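Local atomic coordinates of putative prephenate dehydratase (Streptococcus mutans, PDB entry 4LUB), a protein that probably catalyses the decarboxylating dehydration of prephenate to 3-phenylpyruvate, a step of L-phenylalanine biosynthesis. Residues Leu68-Ile81 with Ile263-Arg275. Numbering follows the deposited sequence.
Sequences LFHQAKIEAVAEII and IHYKILGKYAVYR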
loop_
_atom_site.group_PDB
_atom_site.type_symbol
_atom_site.label_atom_id
_atom_site.label_comp_id
_atom_site.label_asym_id
_atom_site.label_seq_id
_atom_site.Cartn_x
_atom_site.Cartn_y
_atom_site.Cartn_z
ATOM N N LEU B 68 11.447 5.195 -8.388
ATOM C CA LEU B 68 10.846 6.349 -9.058
ATOM C C LEU B 68 10.621 7.568 -8.167
ATOM O O LEU B 68 10.798 8.699 -8.620
ATOM C CB LEU B 68 9.518 5.952 -9.715
ATOM C CG LEU B 68 9.503 5.743 -11.239
ATOM C CD1 LEU B 68 10.804 5.235 -11.832
ATOM C CD2 LEU B 68 8.289 4.920 -11.679
ATOM N N PHE B 69 10.223 7.360 -6.920
ATOM C CA PHE B 69 10.067 8.491 -6.013
ATOM C C PHE B 69 11.392 9.051 -5.511
ATOM O O PHE B 69 11.659 10.234 -5.688
ATOM C CB PHE B 69 9.194 8.126 -4.812
ATOM C CG PHE B 69 9.066 9.240 -3.801
ATOM C CD1 PHE B 69 8.221 10.306 -4.033
ATOM C CD2 PHE B 69 9.767 9.201 -2.607
ATOM C CE1 PHE B 69 8.092 11.333 -3.111
ATOM C CE2 PHE B 69 9.637 10.219 -1.672
ATOM C CZ PHE B 69 8.804 11.285 -1.928
ATOM N N HIS B 70 12.210 8.205 -4.886
ATOM C CA HIS B 70 13.431 8.650 -4.206
ATOM C C HIS B 70 14.539 9.121 -5.135
ATOM O O HIS B 70 15.229 10.097 -4.848
ATOM C CB HIS B 70 13.987 7.522 -3.330
ATOM C CG HIS B 70 13.106 7.153 -2.175
ATOM N ND1 HIS B 70 12.843 8.018 -1.135
ATOM C CD2 HIS B 70 12.428 6.014 -1.899
ATOM C CE1 HIS B 70 12.044 7.427 -0.263
ATOM N NE2 HIS B 70 11.774 6.210 -0.705
ATOM N N GLN B 71 14.718 8.426 -6.248
ATOM C CA GLN B 71 15.953 8.566 -7.008
ATOM C C GLN B 71 15.763 9.090 -8.420
ATOM O O GLN B 71 16.542 9.923 -8.876
ATOM C CB GLN B 71 16.698 7.232 -7.038
ATOM C CG GLN B 71 17.538 7.018 -5.802
ATOM C CD GLN B 71 18.607 8.083 -5.654
ATOM O OE1 GLN B 71 19.197 8.526 -6.642
ATOM N NE2 GLN B 71 18.839 8.524 -4.424
ATOM N N ALA B 72 14.755 8.593 -9.127
ATOM C CA ALA B 72 14.637 8.932 -10.537
ATOM C C ALA B 72 13.962 10.278 -10.805
ATOM O O ALA B 72 13.102 10.729 -10.049
ATOM C CB ALA B 72 13.885 7.825 -11.258
ATOM N N LYS B 73 14.349 10.875 -11.927
ATOM C CA LYS B 73 13.760 12.093 -12.461
ATOM C C LYS B 73 13.307 11.704 -13.867
ATOM O O LYS B 73 13.853 12.130 -14.885
ATOM C CB LYS B 73 14.768 13.260 -12.421
ATOM C CG LYS B 73 14.563 14.432 -13.395
ATOM C CD LYS B 73 13.217 15.117 -13.254
ATOM C CE LYS B 73 13.032 16.134 -14.370
ATOM N NZ LYS B 73 12.340 15.544 -15.550
ATOM N N ILE B 74 12.355 10.782 -13.887
ATOM C CA ILE B 74 11.822 10.204 -15.108
ATOM C C ILE B 74 10.322 10.031 -14.881
ATOM O O ILE B 74 9.888 9.924 -13.738
ATOM C CB ILE B 74 12.514 8.859 -15.431
ATOM C CG1 ILE B 74 12.127 8.345 -16.807
ATOM C CG2 ILE B 74 12.188 7.807 -14.372
ATOM C CD1 ILE B 74 12.749 7.010 -17.104
ATOM N N GLU B 75 9.532 10.010 -15.947
ATOM C CA GLU B 75 8.081 9.856 -15.810
ATOM C C GLU B 75 7.505 8.668 -16.566
ATOM O O GLU B 75 8.033 8.266 -17.602
ATOM C CB GLU B 75 7.352 11.125 -16.259
ATOM C CG GLU B 75 7.674 12.354 -15.439
ATOM C CD GLU B 75 6.872 13.571 -15.871
ATOM O OE1 GLU B 75 5.963 13.421 -16.717
ATOM O OE2 GLU B 75 7.145 14.677 -15.356
ATOM N N ALA B 76 6.439 8.084 -16.024
ATOM C CA ALA B 76 5.579 7.224 -16.830
ATOM C C ALA B 76 4.938 8.018 -17.982
ATOM O O ALA B 76 4.324 9.065 -17.764
ATOM C CB ALA B 76 4.517 6.583 -15.959
ATOM N N VAL B 77 5.106 7.539 -19.208
ATOM C CA VAL B 77 4.553 8.236 -20.371
ATOM C C VAL B 77 3.538 7.383 -21.134
ATOM O O VAL B 77 2.872 7.864 -22.049
ATOM C CB VAL B 77 5.676 8.708 -21.329
ATOM C CG1 VAL B 77 6.505 9.787 -20.662
ATOM C CG2 VAL B 77 6.556 7.535 -21.779
ATOM N N ALA B 78 3.424 6.117 -20.748
ATOM C CA ALA B 78 2.389 5.232 -21.266
ATOM C C ALA B 78 2.222 4.044 -20.327
ATOM O O ALA B 78 3.194 3.588 -19.716
ATOM C CB ALA B 78 2.733 4.754 -22.674
ATOM N N GLU B 79 0.995 3.540 -20.224
ATOM C CA GLU B 79 0.722 2.323 -19.467
ATOM C C GLU B 79 0.124 1.221 -20.344
ATOM O O GLU B 79 -0.808 1.472 -21.098
ATOM C CB GLU B 79 -0.231 2.626 -18.311
ATOM C CG GLU B 79 -0.501 1.443 -17.398
ATOM C CD GLU B 79 -1.460 1.804 -16.284
ATOM O OE1 GLU B 79 -1.115 2.699 -15.493
ATOM O OE2 GLU B 79 -2.514 1.154 -16.149
ATOM N N ILE B 80 0.668 0.010 -20.244
ATOM C CA ILE B 80 0.097 -1.152 -20.933
ATOM C C ILE B 80 -0.305 -2.208 -19.914
ATOM O O ILE B 80 0.498 -2.613 -19.076
ATOM C CB ILE B 80 1.069 -1.760 -21.974
ATOM C CG1 ILE B 80 1.335 -0.750 -23.090
ATOM C CG2 ILE B 80 0.476 -3.027 -22.590
ATOM C CD1 ILE B 80 2.637 -0.977 -23.841
ATOM N N ILE B 81 -1.565 -2.619 -19.966
ATOM C CA ILE B 81 -2.058 -3.699 -19.118
ATOM C C ILE B 81 -2.031 -5.061 -19.808
ATOM O O ILE B 81 -2.583 -5.234 -20.890
ATOM C CB ILE B 81 -3.484 -3.400 -18.631
ATOM C CG1 ILE B 81 -3.487 -2.098 -17.827
ATOM C CG2 ILE B 81 -3.987 -4.528 -17.738
ATOM C CD1 ILE B 81 -4.867 -1.689 -17.330
ATOM N N ILE B 263 0.897 20.963 0.614
ATOM C CA ILE B 263 1.139 19.557 0.299
ATOM C C ILE B 263 2.079 19.448 -0.897
ATOM O O ILE B 263 1.832 20.046 -1.949
ATOM C CB ILE B 263 -0.175 18.792 0.004
ATOM C CG1 ILE B 263 -1.057 18.749 1.254
ATOM C CG2 ILE B 263 0.115 17.368 -0.456
ATOM C CD1 ILE B 263 -2.530 18.613 0.949
ATOM N N HIS B 264 3.155 18.683 -0.740
ATOM C CA HIS B 264 4.118 18.539 -1.822
ATOM C C HIS B 264 3.840 17.277 -2.607
ATOM O O HIS B 264 3.416 16.265 -2.050
ATOM C CB HIS B 264 5.552 18.494 -1.287
ATOM C CG HIS B 264 6.020 19.785 -0.691
ATOM N ND1 HIS B 264 6.367 19.914 0.637
ATOM C CD2 HIS B 264 6.217 21.001 -1.252
ATOM C CE1 HIS B 264 6.751 21.157 0.871
ATOM N NE2 HIS B 264 6.670 21.837 -0.259
ATOM N N TYR B 265 4.072 17.349 -3.910
ATOM C CA TYR B 265 3.806 16.223 -4.785
ATOM C C TYR B 265 4.914 16.104 -5.808
ATOM O O TYR B 265 5.530 17.096 -6.186
ATOM C CB TYR B 265 2.441 16.356 -5.476
ATOM C CG TYR B 265 2.315 17.562 -6.373
ATOM C CD1 TYR B 265 2.666 17.493 -7.712
ATOM C CD2 TYR B 265 1.845 18.774 -5.877
ATOM C CE1 TYR B 265 2.558 18.593 -8.537
ATOM C CE2 TYR B 265 1.722 19.876 -6.699
ATOM C CZ TYR B 265 2.083 19.783 -8.024
ATOM O OH TYR B 265 1.981 20.869 -8.858
ATOM N N LYS B 266 5.185 14.868 -6.206
ATOM C CA LYS B 266 5.974 14.561 -7.387
ATOM C C LYS B 266 5.077 13.909 -8.431
ATOM O O LYS B 266 4.400 12.927 -8.133
ATOM C CB LYS B 266 7.137 13.635 -7.024
ATOM C CG LYS B 266 8.094 13.337 -8.152
ATOM C CD LYS B 266 9.221 12.476 -7.630
ATOM C CE LYS B 266 10.185 12.088 -8.727
ATOM N NZ LYS B 266 11.390 11.449 -8.149
ATOM N N ILE B 267 5.042 14.471 -9.636
ATOM C CA ILE B 267 4.338 13.830 -10.743
ATOM C C ILE B 267 5.121 12.635 -11.267
ATOM O O ILE B 267 6.196 12.793 -11.848
ATOM C CB ILE B 267 4.073 14.802 -11.908
ATOM C CG1 ILE B 267 3.268 16.008 -11.417
ATOM C CG2 ILE B 267 3.343 14.081 -13.048
ATOM C CD1 ILE B 267 2.914 16.991 -12.510
ATOM N N LEU B 268 4.583 11.438 -11.046
ATOM C CA LEU B 268 5.247 10.229 -11.506
ATOM C C LEU B 268 4.952 9.979 -12.980
ATOM O O LEU B 268 5.734 9.330 -13.665
ATOM C CB LEU B 268 4.806 9.017 -10.677
ATOM C CG LEU B 268 5.094 9.048 -9.177
ATOM C CD1 LEU B 268 4.621 7.756 -8.539
ATOM C CD2 LEU B 268 6.578 9.253 -8.922
ATOM N N GLY B 269 3.839 10.519 -13.470
ATOM C CA GLY B 269 3.467 10.330 -14.859
ATOM C C GLY B 269 2.099 10.854 -15.257
ATOM O O GLY B 269 1.168 10.843 -14.452
ATOM N N LYS B 270 2.006 11.352 -16.490
ATOM C CA LYS B 270 0.733 11.558 -17.186
ATOM C C LYS B 270 0.697 10.674 -18.423
ATOM O O LYS B 270 1.552 10.799 -19.295
ATOM C CB LYS B 270 0.519 13.022 -17.600
ATOM C CG LYS B 270 0.602 14.050 -16.490
ATOM C CD LYS B 270 0.296 15.426 -17.060
ATOM C CE LYS B 270 0.597 16.549 -16.088
ATOM N NZ LYS B 270 0.262 17.871 -16.701
ATOM N N TYR B 271 -0.274 9.772 -18.514
ATOM C CA TYR B 271 -0.167 8.733 -19.533
ATOM C C TYR B 271 -1.522 8.219 -19.982
ATOM O O TYR B 271 -2.509 8.301 -19.244
ATOM C CB TYR B 271 0.672 7.563 -19.006
ATOM C CG TYR B 271 0.239 7.108 -17.627
ATOM C CD1 TYR B 271 -0.804 6.198 -17.475
ATOM C CD2 TYR B 271 0.853 7.604 -16.476
ATOM C CE1 TYR B 271 -1.223 5.786 -16.221
ATOM C CE2 TYR B 271 0.439 7.197 -15.211
ATOM C CZ TYR B 271 -0.601 6.282 -15.096
ATOM O OH TYR B 271 -1.029 5.867 -13.857
ATOM N N ALA B 272 -1.556 7.658 -21.186
ATOM C CA ALA B 272 -2.710 6.884 -21.627
ATOM C C ALA B 272 -2.565 5.440 -21.153
ATOM O O ALA B 272 -1.450 4.943 -20.970
ATOM C CB ALA B 272 -2.852 6.945 -23.146
ATOM N N VAL B 273 -3.701 4.791 -20.919
ATOM C CA VAL B 273 -3.738 3.379 -20.567
ATOM C C VAL B 273 -4.193 2.525 -21.745
ATOM O O VAL B 273 -5.266 2.746 -22.298
ATOM C CB VAL B 273 -4.678 3.120 -19.365
ATOM C CG1 VAL B 273 -4.656 1.640 -18.971
ATOM C CG2 VAL B 273 -4.316 4.039 -18.194
ATOM N N TYR B 274 -3.377 1.542 -22.101
ATOM C CA TYR B 274 -3.686 0.601 -23.171
ATOM C C TYR B 274 -3.827 -0.785 -22.555
ATOM O O TYR B 274 -3.205 -1.061 -21.532
ATOM C CB TYR B 274 -2.589 0.611 -24.230
ATOM C CG TYR B 274 -2.268 1.988 -24.771
ATOM C CD1 TYR B 274 -3.004 2.541 -25.810
ATOM C CD2 TYR B 274 -1.218 2.733 -24.240
ATOM C CE1 TYR B 274 -2.706 3.806 -26.307
ATOM C CE2 TYR B 274 -0.908 3.993 -24.734
ATOM C CZ TYR B 274 -1.653 4.523 -25.765
ATOM O OH TYR B 274 -1.346 5.775 -26.252
ATOM N N ARG B 275 -4.681 -1.635 -23.115
ATOM C CA ARG B 275 -4.848 -2.967 -22.537
ATOM C C ARG B 275 -4.267 -4.043 -23.449
ATOM O O ARG B 275 -4.699 -4.197 -24.592
ATOM C CB ARG B 275 -6.321 -3.258 -22.243
ATOM C CG ARG B 275 -6.552 -4.599 -21.545
ATOM C CD ARG B 275 -7.947 -4.686 -20.938
ATOM N NE ARG B 275 -8.091 -3.842 -19.751
ATOM C CZ ARG B 275 -8.067 -4.286 -18.497
ATOM N NH1 ARG B 275 -7.912 -5.578 -18.244
ATOM N NH2 ARG B 275 -8.207 -3.435 -17.488
HETATM O O HOH W 1 8.852 11.747 -11.766
HETATM O O HOH W 2 4.358 11.783 -18.266
HETATM O O HOH W 3 0.484 7.892 -23.254
HETATM O O HOH W 4 2.362 10.585 -21.879
#
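K266 reaches from strand 264-274 to the C-terminal end of helix 62-70, beside a parallel β-sheet pairing that joins the prephenate dehydratase part of the chain to its ACT part. The side chain leaves CB with CG anti to the backbone N (chi1 -175°) and stays extended, which carries it straight to the helix end. K266 CD passes obliquely by the F69 ring, 4.3 Å from F69 CD1, CE lies near the carbonyl oxygens of L68 and A72, and NZ donates to three carbonyls. K266 NZ meets A72 O at 2.7 Å, nearly along the C=O axis, L68 O in the plane of its carbonyl, and F69 O from above the plane of the F69 carbonyl. Two carbonyls of the last helical turn and one of the loop that follows would probably stabilise the ammonium charge.

Regular pairing is confined to the far end, where A272 O accepts from E79 N, E79 O from Y274 N, and Y274 O from I81 N. Towards K266, A76 N still donates to L268 O (2.8 Å), but classic bulges at V77-A78 and L268-G269, both against strands outside this pair, accompany a looser register. Here waters link the backbones: one donates to I74 O and I267 O, another to V77 O and K270 O.

Over the face that carries A76, E79 and V273, the Y271 ring lies between A76 and E79, with A76 CB 3.8 Å from Y271 CD2; its hydroxyl is hydrogen-bonded to S195. E79 is extended, and its carboxylate, turned 38° from the ring plane, forms a salt bridge with R174 through OE1; E79 OE1 comes 3.2 Å from Y271 CE1, while E79 OE2 lies 3.6 Å from V273 CG1.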